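Local coordinates for octaprenyl Pyrophosphate Synthase (Helicobacter pylori, PDB 3TC1), which probably condenses isopentenyl diphosphate units onto an allylic diphosphate primer to build the C40 chain of octaprenyl diphosphate, at residues B[112-115]-B[116-120]. Residues are numbered along the deposited sequence; the frame is centred on the assembly and turned at random.
Sequences AFFE and LSKMG
Glu115 bends at chi2 (-56°) while Lys118 runs fully extended beyond CG, and the two chains run alongside each other in the same sense until their charges meet. Lys118 NZ donates to Glu115 OE1 at 2.9 Å, a salt bridge that reaches the carboxylate from its syn side, 28° out of plane. The other oxygen, OE2, lies at the edge of the Phe114 ring, in its plane, and forms a second salt bridge with Lys111, so two lysines share the carboxylate and should favour its ionised form. Phe114 CE2 also comes within 4.1 Å of Lys118 NZ. Chi1 of 63° turns Ser117 OG back toward the helix, where it donates to Phe114 O at 2.6 Å, one turn back. Backbone bonds four residues apart run from Leu116 N to Ala112 O (2.9 Å) and from Ser117 N to Phe113 O (3.1 Å). Thereafter the spacing shortens: Lys118 N bonds Glu115 O at 3.1 Å, and Met119 N bonds Leu116 O, closing a type I turn from Leu116 to Met119. Leu116 CD2 packs obliquely on Phe113 CD1 at 3.9 Å. The stretch leads from helix 92-116 through a short connection to Gly120, the N-cap of helix 121-144, in this all-helical prenyltransferase fold. Leu116 touches Ile65 of helix 53-80 and Ile123, Ala124 and Leu127 of helix 121-144, while Phe113 stacks on Phe113 of the second subunit, placing this part of the chain at the dimer interface.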
loop_
_atom_site.group_PDB
_atom_site.type_symbol
_atom_site.label_atom_id
_atom_site.label_comp_id
_atom_site.label_asym_id
_atom_site.label_seq_id
_atom_site.Cartn_x
_atom_site.Cartn_y
_atom_site.Cartn_z
ATOM N N ALA B 112 -1.236 -8.492 -5.444
ATOM C CA ALA B 112 -0.837 -8.241 -6.821
ATOM C C ALA B 112 0.663 -8.446 -7.018
ATOM O O ALA B 112 1.078 -9.044 -8.007
ATOM C CB ALA B 112 -1.232 -6.830 -7.237
ATOM N N PHE B 113 1.476 -7.953 -6.082
ATOM C CA PHE B 113 2.929 -8.112 -6.192
ATOM C C PHE B 113 3.335 -9.565 -6.017
ATOM O O PHE B 113 4.308 -10.027 -6.623
ATOM C CB PHE B 113 3.662 -7.295 -5.132
ATOM C CG PHE B 113 5.159 -7.253 -5.329
ATOM C CD1 PHE B 113 5.737 -6.338 -6.209
ATOM C CD2 PHE B 113 5.988 -8.137 -4.647
ATOM C CE1 PHE B 113 7.122 -6.305 -6.401
ATOM C CE2 PHE B 113 7.369 -8.115 -4.832
ATOM C CZ PHE B 113 7.938 -7.194 -5.713
ATOM N N PHE B 114 2.606 -10.278 -5.167
ATOM C CA PHE B 114 2.909 -11.678 -4.929
ATOM C C PHE B 114 2.809 -12.429 -6.250
ATOM O O PHE B 114 3.695 -13.204 -6.605
ATOM C CB PHE B 114 1.934 -12.277 -3.916
ATOM C CG PHE B 114 2.144 -13.749 -3.679
ATOM C CD1 PHE B 114 3.195 -14.197 -2.887
ATOM C CD2 PHE B 114 1.319 -14.690 -4.292
ATOM C CE1 PHE B 114 3.425 -15.562 -2.710
ATOM C CE2 PHE B 114 1.540 -16.058 -4.123
ATOM C CZ PHE B 114 2.594 -16.495 -3.332
ATOM N N GLU B 115 1.725 -12.187 -6.979
ATOM C CA GLU B 115 1.520 -12.839 -8.261
ATOM C C GLU B 115 2.514 -12.301 -9.293
ATOM O O GLU B 115 2.985 -13.038 -10.165
ATOM C CB GLU B 115 0.082 -12.610 -8.738
ATOM C CG GLU B 115 -0.990 -13.211 -7.833
ATOM C CD GLU B 115 -0.811 -14.704 -7.605
ATOM O OE1 GLU B 115 -0.273 -15.389 -8.499
ATOM O OE2 GLU B 115 -1.223 -15.199 -6.534
ATOM N N LEU B 116 2.839 -11.017 -9.177
ATOM C CA LEU B 116 3.769 -10.359 -10.096
ATOM C C LEU B 116 5.152 -11.018 -10.134
ATOM O O LEU B 116 5.791 -11.091 -11.191
ATOM C CB LEU B 116 3.914 -8.877 -9.715
ATOM C CG LEU B 116 4.848 -8.011 -10.570
ATOM C CD1 LEU B 116 4.397 -8.028 -12.031
ATOM C CD2 LEU B 116 4.845 -6.581 -10.033
ATOM N N SER B 117 5.605 -11.508 -8.988
ATOM C CA SER B 117 6.913 -12.155 -8.898
ATOM C C SER B 117 7.057 -13.371 -9.820
ATOM O O SER B 117 8.163 -13.861 -10.045
ATOM C CB SER B 117 7.174 -12.581 -7.456
ATOM O OG SER B 117 6.229 -13.551 -7.048
ATOM N N LYS B 118 5.942 -13.853 -10.354
ATOM C CA LYS B 118 5.965 -15.013 -11.238
ATOM C C LYS B 118 6.089 -14.584 -12.695
ATOM O O LYS B 118 6.179 -15.421 -13.598
ATOM C CB LYS B 118 4.683 -15.828 -11.049
ATOM C CG LYS B 118 4.410 -16.233 -9.607
ATOM C CD LYS B 118 3.028 -16.849 -9.463
ATOM C CE LYS B 118 2.735 -17.224 -8.020
ATOM N NZ LYS B 118 1.333 -17.694 -7.836
ATOM N N MET B 119 6.096 -13.274 -12.918
ATOM C CA MET B 119 6.187 -12.712 -14.259
ATOM C C MET B 119 7.621 -12.514 -14.744
ATOM O O MET B 119 7.852 -12.277 -15.929
ATOM C CB MET B 119 5.462 -11.362 -14.309
ATOM C CG MET B 119 3.945 -11.436 -14.186
ATOM S SD MET B 119 3.170 -12.137 -15.661
ATOM C CE MET B 119 1.666 -12.786 -14.960
ATOM N N GLY B 120 8.584 -12.609 -13.838
ATOM C CA GLY B 120 9.960 -12.395 -14.245
ATOM C C GLY B 120 10.397 -11.003 -13.821
ATOM O O GLY B 120 9.571 -10.104 -13.661
#